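Local coordinates for fructokinase (Silicibacter sp., PDB 3C8U), which probably catalyses the ATP-dependent phosphorylation of fructose to fructose 6-phosphate, as a kinase with a P-loop-like nucleotide-binding motif, at residues Pro20-Val25 against Ala118-Glu123; Pro75-Pro80 against Ala109-Ile114; Arg164-Trp169 against Asp177-Arg182. All coordinates share one frame; numbering follows the deposited sequence. Where two conformers were deposited one is given.

Contact 1 (Pro20-Val25 against Ala118-Glu123); sequences PGRQLV and AEVGPE
Arg22 carries this contact almost alone, laying its guanidinium against Val120 and turning one of its nitrogens to the carbonyl of Gly121. The packed part is the flat group on the valine: CG1 of Val120 stands over one face of the guanidinium, off toward its rim, 3.7 Å from Arg22 NE. That methyl gets there because it is anti to the valine's own backbone N (chi1 -177°). A branched apolar residue suits the place, since it can press on the arginine while its side chain also touches Leu95 of helix 85-97, Val56 of strand 53-57 and Tyr103 of strand 101-107.

Arg22 leaves its backbone straight as far as CD and then bends at chi3 (-69°), which swings the guanidinium round to the end of strand 112-120. There NH2 gives Gly121 O a weak bond of 2.9 Å, its angle at the hydrogen only 127°, well short of straight. Glycine fits position 121, where a CB would run into Glu123 OE1.

The loose side begins at Pro122. Its CA sits at the guanidinium's edge, 3.9 Å from Arg22 NH2, while its CB is directed away from the arginine. The CB of exposed Glu123 is directed away as well, and its OE1 stays 6.7 Å from Arg22 NH2.

The stronger anchors lie just outside: NH1 bonds to Leu95 O and Gln98 O, NH2 to Glu99 O and NE to Cys124 O. A buried arginine is thus satisfied by backbone carbonyls rather than by a carboxylate; those at and just beyond the C-terminal end of helix 85-97 would probably favour its positive charge, and their spread ties the residue leading into strand 23-28 to that helix and to the loop after strand 112-120.

Contact 2 (Pro75-Pro80 against Ala109-Ile114); sequences PRKGAP and ARDIAI
OD1 of the Asp111 carboxylate is met by Lys77 NZ from above the carboxylate plane, 53° out of it, in a salt bridge of 2.8 Å. Two other flat groups pack within their own segments and take no part in this bridge. The guanidinium of Arg76 has CB of Ala79 over one face, toward its rim, and that of Arg110 has CD1 of Ile112 over the centre of one face, 4.2 Å above the plane.

Lysine suits its place because it is long enough for the 10.1 Å between the CA atoms of Lys77 and Asp111, the nearest such pair of the two segments. The chain runs fully extended, starting with CG anti to the backbone N (chi1 -169°), and meets the aspartate from the opposite direction; CE comes within 3.4 Å of Asp111 OD1 before NZ makes the bond. Phe106 of strand 101-107 touches both side chains.

Each end is presented by a recognisable backbone motif. Arg76 to Ala79 form a type II beta turn, closed by the bond from Ala79 N to Arg76 O, with Lys77 on its first corner and Gly78 on the second, where a CB would jam against the preceding carbonyl. On the other side, Asp111 and Ile112 both face Asp107 in a G1 beta bulge of the hairpin formed by strands 101-107 and 112-120. Asp111 takes the bulge position with positive phi, which aspartate tolerates better than most residues.

Asn65 serves both charges, since its OD1 accepts a hydrogen bond from Lys77 NZ while its ND2 donates to Asp111 OD2.

Contact 3 (Arg164-Trp169 against Asp177-Arg182); sequences RLVQRW and DAAVAR
Trp169 and Arg182 meet across two neighbouring helices, and the tryptophan can be followed outward atom by atom. Its CB rests on CB of Ala179, 3.6 Å away; the small alanine lets the backbones come as near as 4.9 Å between the CA atoms of this pair. Beyond CB the indole runs out beneath Arg182. CD2 and CE2, the atoms shared by its two rings, lie under CG of the arginine, which makes a CH-pi contact 3.6 Å from the centroid of the six-membered ring and close to its normal. At the far end CZ3 and CH2 reach the guanidinium, with CH2 3.4 Å from NH2.

The helices, 158-171 and 176-184, are successive and joined by a short loop, their segments inclined at 126° between N-to-C directions, with axes 8.1 Å apart at closest approach. A weak hydrogen bond from Arg164 NH1 to Gly32 O places helix 158-171 beside the probable P-loop.

The arginine bends at chi2 (68°), folding its chain over the indole with ring and guanidinium planes 34° apart. With an alanine here in place of Trp169, Arg182 would probably lose the surface under its CG and guanidinium and be set free to turn. About one turn earlier, beta-branched Val166 supplies two methyls: CG1 meets Ala179 CB, and CG2 touches CG2 of Val180 at 3.8 Å.

From the N terminus, contact 1 opens first, as the chain enters strand 23-28 of the parallel sheet. The probable P-loop and strand 53-57 follow before residues 75-80 open contact 2. Helix 85-97 and strand 101-107 come next, and residues 109-114 close contact 2 as strand 112-120 begins; the other end of that strand closes contact 1. The shorter loop therefore sits wholly within the longer one, and the two-stranded hairpin meets, at one end, the segment leading into the parallel sheet and, at the other, the 75-80 loop. Contact 3 comes later, in series, and closes the short turn between helices 158-171 and 176-184. Its nearest atoms are about 7 Å from contact 2, without touching.

Contact 1 (Pro20-Val25 against Ala118-Glu123)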
loop_
_atom_site.group_PDB
_atom_site.type_symbol
_atom_site.label_atom_id
_atom_site.label_comp_id
_atom_site.label_asym_id
_atom_site.label_seq_id
_atom_site.Cartn_x
_atom_site.Cartn_y
_atom_site.Cartn_z
ATOM N N PRO A 20 -8.875 -17.874 -13.559
ATOM C CA PRO A 20 -9.308 -16.830 -14.489
ATOM C C PRO A 20 -9.103 -15.424 -13.961
ATOM O O PRO A 20 -9.273 -15.128 -12.778
ATOM C CB PRO A 20 -10.817 -17.097 -14.664
ATOM C CG PRO A 20 -11.005 -18.514 -14.298
ATOM C CD PRO A 20 -9.954 -18.828 -13.239
ATOM N N GLY A 21 -8.731 -14.571 -14.892
ATOM C CA GLY A 21 -8.697 -13.147 -14.634
ATOM C C GLY A 21 -7.364 -12.740 -14.076
ATOM O O GLY A 21 -6.392 -13.451 -14.154
ATOM N N ARG A 22 -7.348 -11.579 -13.471
ATOM C CA ARG A 22 -6.109 -11.011 -12.999
ATOM C C ARG A 22 -5.897 -11.406 -11.539
ATOM O O ARG A 22 -6.844 -11.504 -10.747
ATOM C CB ARG A 22 -6.173 -9.492 -13.167
ATOM C CG ARG A 22 -4.938 -8.799 -12.762
ATOM C CD ARG A 22 -5.029 -7.315 -13.013
ATOM N NE ARG A 22 -5.036 -6.987 -14.432
ATOM C CZ ARG A 22 -6.065 -6.488 -15.093
ATOM N NH1 ARG A 22 -7.223 -6.263 -14.487
ATOM N NH2 ARG A 22 -5.947 -6.229 -16.372
ATOM N N GLN A 23 -4.645 -11.638 -11.192
ATOM C CA GLN A 23 -4.262 -11.987 -9.808
ATOM C C GLN A 23 -3.765 -10.755 -9.057
ATOM O O GLN A 23 -3.154 -9.861 -9.629
ATOM C CB GLN A 23 -3.250 -13.133 -9.812
ATOM C CG GLN A 23 -3.936 -14.476 -10.201
ATOM C CD GLN A 23 -2.978 -15.638 -10.371
ATOM O OE1 GLN A 23 -3.055 -16.605 -9.635
ATOM N NE2 GLN A 23 -2.062 -15.534 -11.325
ATOM N N LEU A 24 -4.131 -10.719 -7.786
ATOM C CA LEU A 24 -3.758 -9.649 -6.837
ATOM C C LEU A 24 -2.788 -10.119 -5.763
ATOM O O LEU A 24 -2.992 -11.099 -5.043
ATOM C CB LEU A 24 -4.997 -9.066 -6.179
ATOM C CG LEU A 24 -6.123 -8.492 -7.068
ATOM C CD1 LEU A 24 -7.115 -7.718 -6.196
ATOM C CD2 LEU A 24 -5.566 -7.578 -8.072
ATOM N N VAL A 25 -1.717 -9.368 -5.670
ATOM C CA VAL A 25 -0.718 -9.547 -4.633
ATOM C C VAL A 25 -0.630 -8.295 -3.803
ATOM O O VAL A 25 -0.373 -7.198 -4.312
ATOM C CB VAL A 25 0.687 -9.924 -5.230
ATOM C CG1 VAL A 25 1.763 -9.988 -4.120
ATOM C CG2 VAL A 25 0.634 -11.241 -5.993
ATOM N N ALA A 118 -3.924 6.926 -13.775
ATOM C CA ALA A 118 -3.261 5.645 -14.095
ATOM C C ALA A 118 -4.233 4.600 -14.606
ATOM O O ALA A 118 -5.441 4.689 -14.404
ATOM C CB ALA A 118 -2.482 5.119 -12.864
ATOM N N GLU A 119 -3.690 3.605 -15.286
ATOM C CA GLU A 119 -4.488 2.496 -15.828
ATOM C C GLU A 119 -3.776 1.156 -15.713
ATOM O O GLU A 119 -2.631 1.060 -16.079
ATOM C CB GLU A 119 -4.757 2.749 -17.306
ATOM C CG GLU A 119 -5.767 1.808 -17.928
ATOM C CD GLU A 119 -5.865 1.968 -19.432
ATOM O OE1 GLU A 119 -4.877 1.692 -20.122
ATOM O OE2 GLU A 119 -6.937 2.353 -19.921
ATOM N N VAL A 120 -4.481 0.142 -15.217
ATOM C CA VAL A 120 -4.041 -1.241 -15.346
ATOM C C VAL A 120 -4.711 -1.768 -16.602
ATOM O O VAL A 120 -5.925 -1.768 -16.735
ATOM C CB VAL A 120 -4.465 -2.099 -14.160
ATOM C CG1 VAL A 120 -3.922 -3.479 -14.304
ATOM C CG2 VAL A 120 -3.993 -1.427 -12.855
ATOM N N GLY A 121 -3.871 -2.224 -17.520
ATOM C CA GLY A 121 -4.306 -2.742 -18.811
ATOM C C GLY A 121 -4.383 -4.248 -18.912
ATOM O O GLY A 121 -3.885 -4.980 -18.057
ATOM N N PRO A 122 -4.957 -4.735 -20.022
ATOM C CA PRO A 122 -5.228 -6.158 -20.210
ATOM C C PRO A 122 -3.974 -7.035 -20.242
ATOM O O PRO A 122 -4.047 -8.220 -19.962
ATOM C CB PRO A 122 -6.023 -6.225 -21.522
ATOM C CG PRO A 122 -6.140 -4.835 -22.031
ATOM C CD PRO A 122 -5.381 -3.888 -21.142
ATOM N N GLU A 123 -2.840 -6.424 -20.533
ATOM C CA GLU A 123 -1.543 -7.141 -20.579
ATOM C C GLU A 123 -1.014 -7.479 -19.176
ATOM O O GLU A 123 -0.185 -8.368 -18.985
ATOM C CB GLU A 123 -0.497 -6.335 -21.335
ATOM C CG GLU A 123 0.049 -5.154 -20.577
ATOM C CD GLU A 123 -0.801 -3.898 -20.638
ATOM O OE1 GLU A 123 -1.938 -3.895 -21.213
ATOM O OE2 GLU A 123 -0.298 -2.889 -20.107
#

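Contact 2 (Pro75-Pro80 against Ala109-Ile114)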
loop_
_atom_site.group_PDB
_atom_site.type_symbol
_atom_site.label_atom_id
_atom_site.label_comp_id
_atom_site.label_asym_id
_atom_site.label_seq_id
_atom_site.Cartn_x
_atom_site.Cartn_y
_atom_site.Cartn_z
ATOM N N PRO A 75 -6.036 16.723 10.587
ATOM C CA PRO A 75 -4.742 16.449 11.233
ATOM C C PRO A 75 -4.337 14.976 11.259
ATOM O O PRO A 75 -3.193 14.650 11.591
ATOM C CB PRO A 75 -4.922 16.987 12.662
ATOM C CG PRO A 75 -6.297 17.418 12.802
ATOM C CD PRO A 75 -7.025 17.319 11.494
ATOM N N ARG A 76 -5.253 14.102 10.877
ATOM C CA ARG A 76 -5.002 12.653 10.890
ATOM C C ARG A 76 -4.971 12.055 9.479
ATOM O O ARG A 76 -5.069 10.836 9.283
ATOM C CB ARG A 76 -6.074 11.937 11.714
ATOM C CG ARG A 76 -5.889 12.005 13.215
ATOM C CD ARG A 76 -7.189 11.592 13.907
ATOM N NE ARG A 76 -7.594 10.215 13.621
ATOM C CZ ARG A 76 -6.904 9.183 14.069
ATOM N NH1 ARG A 76 -5.823 9.425 14.789
ATOM N NH2 ARG A 76 -7.267 7.945 13.807
ATOM N N LYS A 77 -4.844 12.922 8.492
ATOM C CA LYS A 77 -4.727 12.463 7.109
ATOM C C LYS A 77 -3.681 11.393 7.036
ATOM O O LYS A 77 -2.560 11.577 7.485
ATOM C CB LYS A 77 -4.382 13.580 6.141
ATOM C CG LYS A 77 -4.517 13.182 4.681
ATOM C CD LYS A 77 -4.475 14.404 3.761
ATOM C CE LYS A 77 -4.631 14.002 2.302
ATOM N NZ LYS A 77 -4.732 15.115 1.348
ATOM N N GLY A 78 -4.072 10.247 6.497
ATOM C CA GLY A 78 -3.200 9.088 6.470
ATOM C C GLY A 78 -3.744 7.949 7.286
ATOM O O GLY A 78 -3.420 6.787 7.046
ATOM N N ALA A 79 -4.555 8.299 8.266
ATOM C CA ALA A 79 -5.264 7.308 9.078
ATOM C C ALA A 79 -6.305 6.580 8.221
ATOM O O ALA A 79 -6.791 7.123 7.213
ATOM C CB ALA A 79 -5.939 7.974 10.315
ATOM N N PRO A 80 -6.688 5.364 8.624
ATOM C CA PRO A 80 -7.566 4.572 7.766
ATOM C C PRO A 80 -8.858 5.308 7.432
ATOM O O PRO A 80 -9.373 5.212 6.327
ATOM C CB PRO A 80 -7.869 3.327 8.600
ATOM C CG PRO A 80 -6.909 3.292 9.682
ATOM C CD PRO A 80 -6.237 4.622 9.813
ATOM N N ALA A 109 3.246 16.297 -3.297
ATOM C CA ALA A 109 3.645 17.703 -3.267
ATOM C C ALA A 109 2.426 18.585 -3.207
ATOM O O ALA A 109 2.417 19.623 -2.546
ATOM C CB ALA A 109 4.493 18.067 -4.507
ATOM N N ARG A 110 1.386 18.171 -3.922
ATOM C CA ARG A 110 0.205 19.004 -4.051
ATOM C C ARG A 110 -0.858 18.587 -3.052
ATOM O O ARG A 110 -1.859 19.252 -2.899
ATOM C CB ARG A 110 -0.321 18.988 -5.464
ATOM C CG ARG A 110 0.525 19.839 -6.400
ATOM C CD ARG A 110 -0.232 20.221 -7.633
ATOM N NE ARG A 110 -0.372 19.080 -8.521
ATOM C CZ ARG A 110 -1.058 19.090 -9.656
ATOM N NH1 ARG A 110 -1.680 20.188 -10.055
ATOM N NH2 ARG A 110 -1.131 17.996 -10.379
ATOM N N ASP A 111 -0.576 17.489 -2.360
ATOM C CA ASP A 111 -1.439 16.948 -1.289
ATOM C C ASP A 111 -2.860 16.726 -1.791
ATOM O O ASP A 111 -3.850 17.006 -1.116
ATOM C CB ASP A 111 -1.415 17.889 -0.079
ATOM C CG ASP A 111 -2.058 17.290 1.127
ATOM O OD1 ASP A 111 -2.137 16.041 1.202
ATOM O OD2 ASP A 111 -2.492 18.063 2.003
ATOM N N ILE A 112 -2.921 16.236 -3.019
ATOM C CA ILE A 112 -4.178 15.776 -3.637
ATOM C C ILE A 112 -4.057 14.454 -4.362
ATOM O O ILE A 112 -2.986 14.020 -4.820
ATOM C CB ILE A 112 -4.737 16.820 -4.670
ATOM C CG1 ILE A 112 -3.684 17.097 -5.771
ATOM C CG2 ILE A 112 -5.159 18.137 -3.994
ATOM C CD1 ILE A 112 -4.147 18.157 -6.815
ATOM N N ALA A 113 -5.213 13.824 -4.495
ATOM C CA ALA A 113 -5.363 12.607 -5.288
ATOM C C ALA A 113 -5.945 12.976 -6.641
ATOM O O ALA A 113 -6.966 13.661 -6.743
ATOM C CB ALA A 113 -6.247 11.570 -4.551
ATOM N N ILE A 114 -5.232 12.586 -7.683
ATOM C CA ILE A 114 -5.612 12.926 -9.061
ATOM C C ILE A 114 -6.373 11.752 -9.702
ATOM O O ILE A 114 -5.807 10.677 -9.931
ATOM C CB ILE A 114 -4.368 13.239 -9.955
ATOM C CG1 ILE A 114 -3.504 14.353 -9.348
ATOM C CG2 ILE A 114 -4.816 13.634 -11.372
ATOM C CD1 ILE A 114 -4.203 15.688 -9.309
#

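Contact 3 (Arg164-Trp169 against Asp177-Arg182)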
loop_
_atom_site.group_PDB
_atom_site.type_symbol
_atom_site.label_atom_id
_atom_site.label_comp_id
_atom_site.label_asym_id
_atom_site.label_seq_id
_atom_site.Cartn_x
_atom_site.Cartn_y
_atom_site.Cartn_z
ATOM N N ARG A 164 13.178 6.985 9.973
ATOM C CA ARG A 164 12.969 7.216 8.543
ATOM C C ARG A 164 11.974 8.308 8.315
ATOM O O ARG A 164 12.129 9.138 7.431
ATOM C CB ARG A 164 12.518 5.944 7.854
ATOM C CG ARG A 164 13.562 4.933 7.922
ATOM C CD ARG A 164 13.311 3.874 6.915
ATOM N NE ARG A 164 14.009 2.647 7.246
ATOM C CZ ARG A 164 13.636 1.451 6.817
ATOM N NH1 ARG A 164 12.552 1.324 6.046
ATOM N NH2 ARG A 164 14.340 0.390 7.178
ATOM N N LEU A 165 10.985 8.350 9.195
ATOM C CA LEU A 165 9.955 9.393 9.153
ATOM C C LEU A 165 10.521 10.747 9.532
ATOM O O LEU A 165 10.163 11.764 8.944
ATOM C CB LEU A 165 8.751 9.025 10.025
ATOM C CG LEU A 165 7.917 7.895 9.398
ATOM C CD1 LEU A 165 6.914 7.273 10.380
ATOM C CD2 LEU A 165 7.229 8.382 8.148
ATOM N N VAL A 166 11.434 10.769 10.496
ATOM C CA VAL A 166 12.024 12.060 10.904
ATOM C C VAL A 166 12.835 12.615 9.736
ATOM O O VAL A 166 12.700 13.779 9.381
ATOM C CB VAL A 166 12.836 11.976 12.198
ATOM C CG1 VAL A 166 13.657 13.259 12.443
ATOM C CG2 VAL A 166 11.883 11.734 13.371
ATOM N N GLN A 167 13.620 11.755 9.113
ATOM C CA GLN A 167 14.402 12.162 7.932
ATOM C C GLN A 167 13.500 12.723 6.840
ATOM O O GLN A 167 13.818 13.742 6.198
ATOM C CB GLN A 167 15.261 11.030 7.377
ATOM C CG GLN A 167 16.315 11.529 6.347
ATOM C CD GLN A 167 17.237 12.634 6.899
ATOM O OE1 GLN A 167 17.986 12.418 7.856
ATOM N NE2 GLN A 167 17.192 13.818 6.279
ATOM N N ARG A 168 12.354 12.086 6.682
ATOM C CA ARG A 168 11.385 12.513 5.659
ATOM C C ARG A 168 11.034 13.961 5.894
ATOM O O ARG A 168 11.085 14.792 5.002
ATOM C CB ARG A 168 10.118 11.637 5.672
ATOM C CG ARG A 168 8.966 12.184 4.844
ATOM C CD ARG A 168 8.031 11.056 4.386
ATOM N NE ARG A 168 6.797 10.959 5.173
ATOM C CZ ARG A 168 5.951 9.929 5.097
ATOM N NH1 ARG A 168 6.220 8.904 4.298
ATOM N NH2 ARG A 168 4.849 9.906 5.834
ATOM N N TRP A 169 10.753 14.266 7.144
ATOM C CA TRP A 169 10.280 15.584 7.514
ATOM C C TRP A 169 11.424 16.592 7.501
ATOM O O TRP A 169 11.228 17.797 7.259
ATOM C CB TRP A 169 9.523 15.538 8.838
ATOM C CG TRP A 169 8.220 14.861 8.619
ATOM C CD1 TRP A 169 7.872 13.591 8.982
ATOM C CD2 TRP A 169 7.118 15.385 7.882
ATOM N NE1 TRP A 169 6.599 13.307 8.542
ATOM C CE2 TRP A 169 6.111 14.395 7.869
ATOM C CE3 TRP A 169 6.874 16.605 7.244
ATOM C CZ2 TRP A 169 4.870 14.591 7.245
ATOM C CZ3 TRP A 169 5.636 16.802 6.630
ATOM C CH2 TRP A 169 4.654 15.796 6.634
ATOM N N ASP A 177 13.519 19.195 15.733
ATOM C CA ASP A 177 12.470 19.200 16.766
ATOM C C ASP A 177 11.114 19.012 16.121
ATOM O O ASP A 177 10.286 18.213 16.546
ATOM C CB ASP A 177 12.410 20.546 17.474
ATOM C CG ASP A 177 13.471 20.715 18.544
ATOM O OD1 ASP A 177 14.065 19.705 19.000
ATOM O OD2 ASP A 177 13.697 21.888 18.937
ATOM N N ALA A 178 10.913 19.810 15.090
ATOM C CA ALA A 178 9.636 19.846 14.370
ATOM C C ALA A 178 9.380 18.555 13.638
ATOM O O ALA A 178 8.241 18.103 13.543
ATOM C CB ALA A 178 9.582 21.028 13.389
ATOM N N ALA A 179 10.454 17.981 13.106
ATOM C CA ALA A 179 10.359 16.797 12.269
ATOM C C ALA A 179 9.964 15.627 13.172
ATOM O O ALA A 179 9.138 14.791 12.840
ATOM C CB ALA A 179 11.698 16.494 11.552
ATOM N N VAL A 180 10.558 15.618 14.350
ATOM C CA VAL A 180 10.251 14.579 15.361
ATOM C C VAL A 180 8.776 14.672 15.799
ATOM O O VAL A 180 8.056 13.672 15.897
ATOM C CB VAL A 180 11.198 14.701 16.586
ATOM C CG1 VAL A 180 10.618 13.958 17.817
ATOM C CG2 VAL A 180 12.596 14.186 16.223
ATOM N N ALA A 181 8.332 15.893 16.044
ATOM C CA ALA A 181 6.978 16.119 16.569
ATOM C C ALA A 181 5.964 15.686 15.526
ATOM O O ALA A 181 4.952 15.042 15.808
ATOM C CB ALA A 181 6.760 17.605 16.945
ATOM N N ARG A 182 6.285 16.023 14.295
ATOM C CA ARG A 182 5.380 15.770 13.174
ATOM C C ARG A 182 5.225 14.277 13.008
ATOM O O ARG A 182 4.122 13.740 12.876
ATOM C CB ARG A 182 5.930 16.395 11.893
ATOM C CG ARG A 182 5.041 16.277 10.692
ATOM C CD ARG A 182 3.791 17.110 10.853
ATOM N NE ARG A 182 3.126 17.268 9.563
ATOM C CZ ARG A 182 3.312 18.306 8.749
ATOM N NH1 ARG A 182 4.124 19.301 9.102
ATOM N NH2 ARG A 182 2.675 18.353 7.586
#